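Local structure of Epf (Streptococcus pyogenes, 4ES8) at residues 230-235 / 250-255; 234-239 / 293-298; 263-266 / 272-275; 108-113 / 265-270; 174-179 / 186-191. The protein acts as a cell-surface adhesin of the bacterium, binding to cells through an N-terminal domain that contains a carbohydrate-binding module. All coordinates share one frame; numbering follows the deposited sequence.

Overall arrangement
Packing between facing sheets recurs in both halves of this elongated chain. Contacts 1, 2 and 3 lie close together in the part consistent with the fibronectin-like domain and join its two sheets. Contacts 1 and 2 share strand 231-237 and Leu234, which meets neighbouring strands of the opposite sheet, whereas contact 3 joins the outermost strands at one border. Contact 5, whose centre is about 38 Å from that of contact 1, repeats the scheme in the larger β-sandwich. All four are buried and meet through apolar side chains. Contact 4 differs: two surface turns, one from each half, meet through a salt bridge, and Asp113 and Arg179 link it to contact 5.

Contact 1 (230-235 / 250-255); sequences KNVQLT and ISLFNS
Leu234 and Ile250 form the tight end of this contact, with CD1 of Leu234 lying 3.6 Å from CG2 of Ile250. The two side chains slide past each other in opposite directions, so the leucine fork passes along the flank of the isoleucine instead of meeting its end. CG2 is the branch presented because CG1 of Ile250 is turned beside its own backbone N (chi1 -56°), placing the shorter branch opposite that nitrogen. At the other end the fit is slacker. Val232 and Leu252 reach toward each other tip to tip, and CD2 of Leu252 stands 4.1 Å from CG1 of Val232 and 4.2 Å from CG2, resting against both arms of the valine fork. Strands 231-237 and 248-253 belong to the two facing sheets of a β-sandwich, consistent with the fibronectin-like domain of this adhesin; the CA atoms of Leu234 and Ile250 are 9.4 Å apart, a spacing bridged by side chains without any hydrogen bond. Strand alternation separates this buried layer from the outer surfaces. Gln233 lies on the exposed back of its strand, while Ser251 points away from the partner and Phe253 makes a cation-pi contact with Lys292. Between the sheets, Leu291 and Val293 of strand 290-297 and Ile275 of strand 273-276 pack against Leu252.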
# COMPACT_ATOMS: atom_id res chain seq x y z
N LYS A 230 22.63 17.46 26.03
CA LYS A 230 21.21 17.26 25.74
C LYS A 230 20.96 16.61 24.38
O LYS A 230 19.90 16.00 24.19
CB LYS A 230 20.46 18.60 25.78
CG LYS A 230 20.35 19.24 27.17
CD LYS A 230 19.65 20.61 27.16
CE LYS A 230 20.45 21.73 26.52
NZ LYS A 230 21.67 22.07 27.30
N ASN A 231 21.90 16.78 23.42
CA ASN A 231 21.75 16.30 22.06
C ASN A 231 22.19 14.84 21.91
O ASN A 231 23.37 14.54 22.08
CB ASN A 231 22.56 17.21 21.11
CG ASN A 231 22.41 18.69 21.38
OD1 ASN A 231 21.30 19.25 21.38
ND2 ASN A 231 23.52 19.36 21.66
N VAL A 232 21.24 13.96 21.55
CA VAL A 232 21.50 12.55 21.30
C VAL A 232 21.31 12.36 19.80
O VAL A 232 20.32 12.84 19.26
CB VAL A 232 20.58 11.61 22.14
CG1 VAL A 232 20.80 10.15 21.76
CG2 VAL A 232 20.80 11.82 23.64
N GLN A 233 22.26 11.69 19.14
CA GLN A 233 22.16 11.48 17.70
C GLN A 233 22.01 10.01 17.41
O GLN A 233 22.88 9.21 17.75
CB GLN A 233 23.39 12.06 16.97
CG GLN A 233 23.48 13.59 17.05
CD GLN A 233 24.61 14.14 16.20
OE1 GLN A 233 25.59 13.45 15.88
NE2 GLN A 233 24.50 15.41 15.85
N LEU A 234 20.90 9.63 16.76
CA LEU A 234 20.67 8.22 16.42
C LEU A 234 20.72 8.01 14.93
O LEU A 234 19.96 8.65 14.19
CB LEU A 234 19.32 7.74 16.96
CG LEU A 234 19.08 7.91 18.46
CD1 LEU A 234 17.74 7.37 18.82
CD2 LEU A 234 20.15 7.16 19.32
N THR A 235 21.60 7.11 14.47
CA THR A 235 21.69 6.78 13.05
C THR A 235 20.84 5.53 12.80
O THR A 235 21.10 4.48 13.38
CB THR A 235 23.16 6.57 12.63
OG1 THR A 235 23.89 7.77 12.88
CG2 THR A 235 23.32 6.17 11.14
N ILE A 250 10.60 6.35 17.75
CA ILE A 250 11.81 5.99 18.49
C ILE A 250 11.63 6.30 19.98
O ILE A 250 11.40 7.46 20.32
CB ILE A 250 13.05 6.74 17.94
CG1 ILE A 250 13.26 6.48 16.42
CG2 ILE A 250 14.30 6.35 18.75
CD1 ILE A 250 14.23 7.45 15.77
N SER A 251 11.80 5.30 20.85
CA SER A 251 11.77 5.51 22.30
C SER A 251 13.17 5.30 22.84
O SER A 251 13.80 4.29 22.52
CB SER A 251 10.78 4.55 22.96
OG SER A 251 9.47 4.87 22.53
N LEU A 252 13.68 6.28 23.61
CA LEU A 252 15.04 6.21 24.19
C LEU A 252 14.92 6.08 25.69
O LEU A 252 14.19 6.86 26.30
CB LEU A 252 15.81 7.48 23.83
CG LEU A 252 17.21 7.64 24.45
CD1 LEU A 252 18.18 6.63 23.83
CD2 LEU A 252 17.74 9.06 24.21
N PHE A 253 15.61 5.10 26.28
CA PHE A 253 15.53 4.84 27.73
C PHE A 253 16.90 4.83 28.34
O PHE A 253 17.87 4.49 27.66
CB PHE A 253 14.93 3.44 27.99
CG PHE A 253 13.59 3.15 27.38
CD1 PHE A 253 13.48 2.78 26.03
CD2 PHE A 253 12.45 3.12 28.17
CE1 PHE A 253 12.24 2.47 25.48
CE2 PHE A 253 11.20 2.80 27.61
CZ PHE A 253 11.11 2.49 26.27
N ASN A 254 16.98 5.12 29.64
CA ASN A 254 18.28 5.03 30.32
C ASN A 254 18.51 3.57 30.76
O ASN A 254 17.65 2.71 30.53
CB ASN A 254 18.39 6.01 31.50
CG ASN A 254 17.43 5.76 32.65
OD1 ASN A 254 16.84 4.69 32.80
ND2 ASN A 254 17.28 6.76 33.52
N SER A 255 19.66 3.28 31.40
CA SER A 255 19.98 1.88 31.79
C SER A 255 19.04 1.31 32.85
O SER A 255 18.98 0.09 33.00
CB SER A 255 21.43 1.77 32.25
OG SER A 255 21.63 2.59 33.40

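Contact 2 (234-239 / 293-298); sequences LTLKSD and VSIKQK
Gln297, two residues beyond the Ile295 that packs on Leu236, has its side-chain OE1 gripped by two backbone N-H groups, those of Gln299 and Ser300, while its NE2 bonds to OD1 of Asp248. Such bonds tie the end of strand 290-297 to the loop that follows and to the strand beside it. The contact itself is wholly apolar. CD2 of Leu236 comes within 3.8 Å of CD1 of Ile295, the two side chains crossing obliquely. Ile295 gets there by full extension: chi2 is 174°, which carries CD1 to the far end of the longer branch and out across the gap. Leu234 and Val293 meet more loosely and end to end, CD1 of the leucine lying 4.1 Å from CG2 of the valine. Because that same leucine methyl also packs on Ile250, it bridges two neighbouring strands of the opposite sheet. Phe309, on strand 307-310, touches both Leu234 and Val293 and widens the apolar layer. The CA atoms of Leu236 and Ile295 stand 10.0 Å apart, a gap closed by aliphatic side chains that meet at their ends, as is typical of the β-sandwich of fibronectin-like domains.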
# COMPACT_ATOMS: atom_id res chain seq x y z
N LEU A 234 20.90 9.63 16.76
CA LEU A 234 20.67 8.22 16.42
C LEU A 234 20.72 8.01 14.93
O LEU A 234 19.96 8.65 14.19
CB LEU A 234 19.32 7.74 16.96
CG LEU A 234 19.08 7.91 18.46
CD1 LEU A 234 17.74 7.37 18.82
CD2 LEU A 234 20.15 7.16 19.32
N THR A 235 21.60 7.11 14.47
CA THR A 235 21.69 6.78 13.05
C THR A 235 20.84 5.53 12.80
O THR A 235 21.10 4.48 13.38
CB THR A 235 23.16 6.57 12.63
OG1 THR A 235 23.89 7.77 12.88
CG2 THR A 235 23.32 6.17 11.14
N LEU A 236 19.84 5.66 11.92
CA LEU A 236 18.98 4.52 11.60
C LEU A 236 19.42 3.80 10.33
O LEU A 236 20.02 4.41 9.43
CB LEU A 236 17.54 5.01 11.39
CG LEU A 236 16.87 5.78 12.53
CD1 LEU A 236 15.46 6.23 12.11
CD2 LEU A 236 16.83 4.95 13.81
N LYS A 237 19.10 2.51 10.27
CA LYS A 237 19.36 1.66 9.11
C LYS A 237 18.16 0.74 8.89
O LYS A 237 17.33 0.60 9.80
CB LYS A 237 20.66 0.84 9.30
CG LYS A 237 20.55 -0.25 10.38
CD LYS A 237 21.84 -1.04 10.57
CE LYS A 237 21.72 -1.99 11.74
NZ LYS A 237 23.01 -2.67 12.06
N SER A 238 18.07 0.09 7.72
CA SER A 238 17.02 -0.87 7.45
C SER A 238 17.57 -2.05 6.69
O SER A 238 18.06 -1.88 5.56
CB SER A 238 15.89 -0.22 6.65
OG SER A 238 14.96 -1.20 6.23
N ASP A 239 17.48 -3.24 7.28
CA ASP A 239 17.95 -4.47 6.65
C ASP A 239 17.24 -4.73 5.32
O ASP A 239 17.83 -5.31 4.40
CB ASP A 239 17.73 -5.66 7.57
CG ASP A 239 18.73 -5.75 8.72
OD1 ASP A 239 19.68 -4.96 8.75
OD2 ASP A 239 18.54 -6.62 9.60
N VAL A 293 17.21 1.68 22.94
CA VAL A 293 16.36 2.24 21.89
C VAL A 293 15.38 1.15 21.45
O VAL A 293 15.81 0.04 21.14
CB VAL A 293 17.19 2.77 20.70
CG1 VAL A 293 16.27 3.16 19.54
CG2 VAL A 293 18.05 3.97 21.12
N SER A 294 14.09 1.50 21.40
CA SER A 294 13.03 0.63 20.88
C SER A 294 12.32 1.40 19.77
O SER A 294 11.98 2.56 19.96
CB SER A 294 12.05 0.24 21.98
OG SER A 294 10.99 -0.53 21.43
N ILE A 295 12.11 0.76 18.59
CA ILE A 295 11.49 1.46 17.47
C ILE A 295 10.18 0.77 17.11
O ILE A 295 10.17 -0.43 16.82
CB ILE A 295 12.47 1.53 16.26
CG1 ILE A 295 13.81 2.22 16.67
CG2 ILE A 295 11.83 2.27 15.07
CD1 ILE A 295 14.92 2.23 15.62
N LYS A 296 9.09 1.55 17.09
CA LYS A 296 7.78 1.01 16.74
C LYS A 296 7.35 1.61 15.43
O LYS A 296 7.37 2.82 15.29
CB LYS A 296 6.75 1.36 17.83
CG LYS A 296 5.33 0.86 17.51
CD LYS A 296 4.34 1.36 18.57
CE LYS A 296 2.93 0.91 18.32
NZ LYS A 296 1.95 1.79 19.02
N GLN A 297 7.02 0.76 14.43
CA GLN A 297 6.51 1.29 13.17
C GLN A 297 5.04 1.66 13.43
O GLN A 297 4.23 0.76 13.65
CB GLN A 297 6.67 0.24 12.06
CG GLN A 297 7.01 0.87 10.70
CD GLN A 297 5.99 1.92 10.32
OE1 GLN A 297 4.79 1.60 10.21
NE2 GLN A 297 6.40 3.19 10.24
N LYS A 298 4.71 2.97 13.46
CA LYS A 298 3.35 3.35 13.89
C LYS A 298 2.24 2.87 12.99
O LYS A 298 1.13 2.66 13.47
CB LYS A 298 3.22 4.86 14.04
CG LYS A 298 3.95 5.44 15.23
CD LYS A 298 3.80 6.93 15.13
CE LYS A 298 3.72 7.57 16.47
NZ LYS A 298 3.43 9.02 16.31

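Contact 3 (263-266 / 272-275); sequences VTVT and PISI
Val263 acts as the bump and Ile273 with Ile275 as the hollow. CG2 of Val263 projects into the notch between the two isoleucines, 3.8 Å from CG1 of Ile275 and 4.2 Å from CG2 of Ile273. CD1 of Ile275 adds a further wall, 3.9 Å from the same valine methyl. This methyl occupies the crowded position between its own backbone N and carbonyl carbon, while CG1, the other arm of the fork, lies beside the nitrogen (chi1 -64°) and 4.0 Å from CG1 of Ile275. A second, shallower fit follows two residues along, where CG1 of Val265 sits 4.3 Å from CD1 of Ile273. The isoleucine side chain is folded here, with chi2 at -58°, and its terminal methyl is turned to the flank of Val265 instead of being stretched straight out. From within the sandwich Ile250 touches all four of these residues and so forms the floor beneath both bumps. The strands concerned, 259-264, which Val265 directly follows, and 273-276, are the outermost members of facing sheets and follow one another in the chain, an arrangement that makes a β-arch. They come closer than strands deeper between the sheets: CA of Val263 and CA of Ile275 are 7.1 Å apart. No hydrogen bond spans the gap, so the edge strands of the two sheets are held here by side-chain shape and apolar burial, while backbone bonds run to Ile250 on one side and to Val232 and Leu234 on the other.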
# COMPACT_ATOMS: atom_id res chain seq x y z
N VAL A 263 10.34 10.16 19.91
CA VAL A 263 10.24 11.02 18.72
C VAL A 263 9.64 10.20 17.59
O VAL A 263 9.89 8.99 17.52
CB VAL A 263 11.58 11.67 18.26
CG1 VAL A 263 12.13 12.65 19.29
CG2 VAL A 263 12.63 10.63 17.88
N THR A 264 8.88 10.85 16.70
CA THR A 264 8.35 10.18 15.51
C THR A 264 9.13 10.74 14.31
O THR A 264 9.22 11.96 14.15
CB THR A 264 6.84 10.37 15.37
OG1 THR A 264 6.18 9.73 16.46
CG2 THR A 264 6.31 9.78 14.06
N VAL A 265 9.68 9.84 13.47
CA VAL A 265 10.45 10.24 12.30
C VAL A 265 9.49 10.80 11.23
O VAL A 265 8.42 10.23 10.98
CB VAL A 265 11.27 9.06 11.76
CG1 VAL A 265 12.06 9.46 10.52
CG2 VAL A 265 12.20 8.51 12.85
N THR A 266 9.89 11.93 10.61
CA THR A 266 9.08 12.59 9.61
C THR A 266 9.50 12.14 8.20
O THR A 266 10.46 11.38 8.03
CB THR A 266 9.18 14.12 9.79
OG1 THR A 266 10.57 14.48 9.73
CG2 THR A 266 8.59 14.59 11.12
N PRO A 272 21.71 12.11 11.08
CA PRO A 272 21.21 11.43 12.30
C PRO A 272 19.89 12.03 12.78
O PRO A 272 19.60 13.22 12.58
CB PRO A 272 22.34 11.70 13.31
CG PRO A 272 22.86 13.06 12.93
CD PRO A 272 22.66 13.19 11.41
N ILE A 273 19.08 11.18 13.42
CA ILE A 273 17.83 11.60 14.02
C ILE A 273 18.21 12.18 15.37
O ILE A 273 18.84 11.49 16.17
CB ILE A 273 16.81 10.43 14.16
CG1 ILE A 273 16.61 9.63 12.84
CG2 ILE A 273 15.50 10.90 14.79
CD1 ILE A 273 16.12 10.39 11.56
N SER A 274 17.84 13.43 15.61
CA SER A 274 18.18 14.07 16.88
C SER A 274 17.09 13.89 17.90
O SER A 274 15.89 14.01 17.59
CB SER A 274 18.47 15.55 16.68
OG SER A 274 19.58 15.72 15.81
N ILE A 275 17.51 13.59 19.12
CA ILE A 275 16.66 13.51 20.29
C ILE A 275 17.24 14.52 21.28
O ILE A 275 18.46 14.51 21.51
CB ILE A 275 16.56 12.06 20.86
CG1 ILE A 275 15.83 11.13 19.84
CG2 ILE A 275 15.86 12.05 22.23
CD1 ILE A 275 15.57 9.68 20.30

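Contact 4 (108-113 / 265-270); sequences LIKDHD and VTKDQQ
The carboxylate of Asp268 receives Lys110 close to its own plane: NZ meets OD2 on the syn side, 17° out of the plane, in a salt bridge of 2.8 Å. OD1 is a more distant neighbour, 3.5 Å from the same NZ. A second flat group lies at the base of the turn carrying the lysine, where CG2 of Ile109 rests 3.4 Å above one face of the His112 ring, offset toward its rim, and the ring nitrogens are bonded to Asp213 and to the backbone of Glu246. Lys110 reaches the aspartate through a bend at chi3 (74°), the two side chains crossing at about a right angle. Both residues sit on type II turns, Ile109 to His112 and Thr266 to Gln269; the latter is braced by Thr266 N, which bonds to OE1 of Gln269 at 3.1 Å. Asn244 joins the turns, bonding Lys110 O and Asp268 N. Nearby, CE of Lys267 lies 4.5 Å from CE of Lys110, but NZ of Lys267 pairs with Glu183. Two lysines, each paired with its own acid, make the electrostatic part of this surface junction; salt would probably weaken these ion pairs, and the Asn244 bonds less.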
# COMPACT_ATOMS: atom_id res chain seq x y z
N LEU A 108 -1.13 6.40 0.86
CA LEU A 108 -0.06 5.53 1.35
C LEU A 108 1.21 6.35 1.58
O LEU A 108 1.33 7.47 1.05
CB LEU A 108 0.21 4.38 0.34
CG LEU A 108 -1.02 3.55 -0.09
CD1 LEU A 108 -0.62 2.44 -1.03
CD2 LEU A 108 -1.77 2.98 1.12
N ILE A 109 2.13 5.82 2.37
CA ILE A 109 3.41 6.46 2.65
C ILE A 109 4.43 5.97 1.64
O ILE A 109 4.48 4.78 1.34
CB ILE A 109 3.86 6.18 4.11
CG1 ILE A 109 2.88 6.86 5.09
CG2 ILE A 109 5.31 6.69 4.37
CD1 ILE A 109 3.02 6.37 6.55
N LYS A 110 5.27 6.89 1.15
CA LYS A 110 6.33 6.53 0.20
C LYS A 110 7.31 5.56 0.85
O LYS A 110 7.71 5.78 2.00
CB LYS A 110 7.09 7.80 -0.23
CG LYS A 110 8.17 7.55 -1.29
CD LYS A 110 8.87 8.83 -1.76
CE LYS A 110 9.83 9.39 -0.73
NZ LYS A 110 10.62 10.54 -1.28
N ASP A 111 7.68 4.50 0.12
CA ASP A 111 8.70 3.55 0.53
C ASP A 111 8.28 2.69 1.74
O ASP A 111 9.13 2.18 2.46
CB ASP A 111 10.04 4.27 0.79
CG ASP A 111 11.28 3.41 0.79
OD1 ASP A 111 11.37 2.51 -0.08
OD2 ASP A 111 12.18 3.67 1.61
N HIS A 112 6.97 2.50 1.95
CA HIS A 112 6.45 1.58 2.95
C HIS A 112 6.03 0.31 2.21
O HIS A 112 5.83 0.34 0.98
CB HIS A 112 5.27 2.22 3.70
CG HIS A 112 5.64 2.95 4.96
ND1 HIS A 112 4.80 2.92 6.07
CD2 HIS A 112 6.73 3.71 5.25
CE1 HIS A 112 5.38 3.68 6.99
NE2 HIS A 112 6.54 4.20 6.54
N ASP A 113 5.90 -0.80 2.94
CA ASP A 113 5.50 -2.10 2.42
C ASP A 113 4.05 -2.36 2.77
O ASP A 113 3.64 -2.08 3.92
CB ASP A 113 6.40 -3.19 3.00
CG ASP A 113 7.83 -3.08 2.52
OD1 ASP A 113 8.04 -2.85 1.34
OD2 ASP A 113 8.74 -3.17 3.36
N VAL A 265 9.68 9.84 13.47
CA VAL A 265 10.45 10.24 12.30
C VAL A 265 9.49 10.80 11.23
O VAL A 265 8.42 10.23 10.98
CB VAL A 265 11.27 9.06 11.76
CG1 VAL A 265 12.06 9.46 10.52
CG2 VAL A 265 12.20 8.51 12.85
N THR A 266 9.89 11.93 10.61
CA THR A 266 9.08 12.59 9.61
C THR A 266 9.50 12.14 8.20
O THR A 266 10.46 11.38 8.03
CB THR A 266 9.18 14.12 9.79
OG1 THR A 266 10.57 14.48 9.73
CG2 THR A 266 8.59 14.59 11.12
N LYS A 267 8.78 12.64 7.18
CA LYS A 267 8.99 12.23 5.79
C LYS A 267 10.41 12.50 5.32
O LYS A 267 10.86 13.65 5.33
CB LYS A 267 7.99 12.92 4.85
CG LYS A 267 8.11 12.45 3.41
CD LYS A 267 7.07 13.09 2.51
CE LYS A 267 7.23 12.54 1.10
NZ LYS A 267 6.19 13.06 0.17
N ASP A 268 11.09 11.42 4.88
CA ASP A 268 12.47 11.45 4.36
C ASP A 268 13.48 12.13 5.32
O ASP A 268 14.45 12.75 4.87
CB ASP A 268 12.53 12.13 2.98
CG ASP A 268 11.88 11.32 1.90
OD1 ASP A 268 12.09 10.09 1.87
OD2 ASP A 268 11.14 11.91 1.08
N GLN A 269 13.23 12.03 6.63
CA GLN A 269 14.12 12.62 7.63
C GLN A 269 15.46 11.95 7.53
O GLN A 269 15.55 10.71 7.55
CB GLN A 269 13.52 12.51 9.04
CG GLN A 269 14.28 13.37 10.06
CD GLN A 269 13.72 13.33 11.45
OE1 GLN A 269 12.61 12.83 11.72
NE2 GLN A 269 14.48 13.93 12.38
N GLN A 270 16.50 12.76 7.42
CA GLN A 270 17.84 12.24 7.24
C GLN A 270 18.59 11.98 8.52
O GLN A 270 18.33 12.61 9.55
CB GLN A 270 18.66 13.19 6.36
CG GLN A 270 18.07 13.31 4.94
CD GLN A 270 18.03 11.97 4.23
OE1 GLN A 270 19.07 11.34 3.98
NE2 GLN A 270 16.83 11.44 3.98

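Contact 5 (174-179 / 186-191); sequences KTISFR and MSLVLL
Extension of Ile176 and the chi1 setting of Leu188 bring their ends together: chi2 of the isoleucine, 173°, sends CD1 straight out from its strand, while CG of Leu188 stands opposite its backbone nitrogen (chi1 170°) and swings the leucine fork toward the partner sheet. The two terminal methyls, CD1 of Ile176 and CD1 of Leu188, lie 4.0 Å apart, the side chains meeting at a slant. Ile176 is modelled in two conformers, so this describes one of its positions. Two residues further on, Phe178 adopts chi1 67°, which tucks its ring between the backbone N and carbonyl directions and lowers it into the gap between the strands. CE2 of Phe178 then lies 4.3 Å from SD of Met186, the sulfur approaching the ring obliquely. Met186 also has two conformers, so this distance too holds for one of its positions. The pairs run along the strands in opposite order, Ile176 with Leu188 and Phe178 with Met186, and all four residues are buried. Tyr131 and Ile133 of strand 127-135 add to the layer, packing on Ile176 and Met186 respectively, while Ala154 and Val157 lie against the phenylalanine. A bound sodium ion is about 8 Å from the Ile176 side chain and takes no part in this packing. Strands 172-180 and 186-194 are consecutive yet lie in different sheets, facing each other through side chains; this is a β-arch within the antiparallel β-sandwich, consistent with the fold of a carbohydrate-binding module.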
# COMPACT_ATOMS: atom_id res chain seq x y z
N LYS A 174 -6.40 -14.54 -2.02
CA LYS A 174 -5.18 -14.06 -2.65
C LYS A 174 -4.44 -13.09 -1.74
O LYS A 174 -5.08 -12.35 -0.96
CB LYS A 174 -5.53 -13.33 -3.97
CG LYS A 174 -6.29 -14.19 -4.99
CD LYS A 174 -5.53 -15.46 -5.43
CE LYS A 174 -6.41 -16.26 -6.35
NZ LYS A 174 -5.82 -17.61 -6.62
N THR A 175 -3.12 -13.05 -1.88
CA THR A 175 -2.27 -12.12 -1.14
C THR A 175 -1.30 -11.50 -2.10
O THR A 175 -0.65 -12.22 -2.87
CB THR A 175 -1.51 -12.84 -0.00
OG1 THR A 175 -2.42 -13.50 0.89
CG2 THR A 175 -0.60 -11.88 0.79
N ILE A 176 -1.21 -10.15 -2.08
CA ILE A 176 -0.29 -9.40 -2.94
C ILE A 176 0.48 -8.45 -2.08
O ILE A 176 -0.14 -7.70 -1.32
CB ILE A 176 -1.00 -8.66 -4.09
CG1 ILE A 176 -1.82 -9.63 -4.97
CG2 ILE A 176 0.01 -7.83 -4.93
CD1 ILE A 176 -2.70 -8.97 -6.05
N SER A 177 1.82 -8.47 -2.16
CA SER A 177 2.61 -7.53 -1.37
C SER A 177 3.39 -6.64 -2.33
O SER A 177 3.68 -7.05 -3.46
CB SER A 177 3.54 -8.26 -0.41
OG SER A 177 4.44 -9.14 -1.07
N PHE A 178 3.69 -5.41 -1.90
CA PHE A 178 4.44 -4.48 -2.74
C PHE A 178 5.00 -3.38 -1.88
O PHE A 178 4.54 -3.17 -0.75
CB PHE A 178 3.58 -3.89 -3.88
CG PHE A 178 2.48 -2.98 -3.41
CD1 PHE A 178 1.29 -3.49 -2.90
CD2 PHE A 178 2.63 -1.59 -3.46
CE1 PHE A 178 0.28 -2.64 -2.44
CE2 PHE A 178 1.61 -0.74 -3.01
CZ PHE A 178 0.44 -1.28 -2.51
N ARG A 179 5.94 -2.64 -2.45
CA ARG A 179 6.51 -1.45 -1.81
C ARG A 179 6.14 -0.23 -2.64
O ARG A 179 6.26 -0.26 -3.87
CB ARG A 179 8.05 -1.58 -1.72
CG ARG A 179 8.74 -0.36 -1.13
CD ARG A 179 10.21 -0.65 -0.81
NE ARG A 179 10.29 -1.45 0.42
CZ ARG A 179 11.41 -1.88 0.98
NH1 ARG A 179 12.59 -1.62 0.42
NH2 ARG A 179 11.37 -2.56 2.11
N MET A 186 -3.30 4.86 -4.08
CA MET A 186 -3.03 3.99 -5.22
C MET A 186 -4.23 3.10 -5.45
O MET A 186 -5.28 3.34 -4.86
CB MET A 186 -1.76 3.17 -4.99
CG MET A 186 -0.50 4.02 -5.03
SD MET A 186 1.00 3.06 -4.86
CE MET A 186 0.96 2.21 -6.24
N SER A 187 -4.13 2.13 -6.34
CA SER A 187 -5.24 1.21 -6.54
C SER A 187 -4.73 -0.21 -6.73
O SER A 187 -3.59 -0.44 -7.19
CB SER A 187 -6.10 1.61 -7.75
OG SER A 187 -5.40 1.50 -8.98
N LEU A 188 -5.58 -1.14 -6.37
CA LEU A 188 -5.47 -2.53 -6.78
C LEU A 188 -6.20 -2.59 -8.11
O LEU A 188 -7.38 -2.20 -8.17
CB LEU A 188 -6.08 -3.50 -5.75
CG LEU A 188 -6.21 -4.96 -6.25
CD1 LEU A 188 -4.84 -5.62 -6.51
CD2 LEU A 188 -6.94 -5.82 -5.23
N VAL A 189 -5.52 -3.03 -9.17
CA VAL A 189 -6.13 -3.17 -10.49
C VAL A 189 -6.53 -4.62 -10.70
O VAL A 189 -5.68 -5.51 -10.65
CB VAL A 189 -5.21 -2.66 -11.63
CG1 VAL A 189 -6.04 -2.45 -12.91
CG2 VAL A 189 -4.52 -1.36 -11.23
N LEU A 190 -7.83 -4.83 -10.90
CA LEU A 190 -8.39 -6.18 -11.08
C LEU A 190 -8.77 -6.34 -12.54
O LEU A 190 -9.77 -5.74 -12.98
CB LEU A 190 -9.62 -6.35 -10.17
CG LEU A 190 -9.29 -6.27 -8.67
CD1 LEU A 190 -10.54 -6.07 -7.87
CD2 LEU A 190 -8.53 -7.52 -8.20
N LEU A 191 -7.94 -7.06 -13.31
CA LEU A 191 -8.13 -7.17 -14.74
C LEU A 191 -8.62 -8.52 -15.17
O LEU A 191 -8.19 -9.54 -14.63
CB LEU A 191 -6.82 -6.86 -15.52
CG LEU A 191 -6.11 -5.56 -15.13
CD1 LEU A 191 -4.97 -5.85 -14.17
CD2 LEU A 191 -5.57 -4.85 -16.36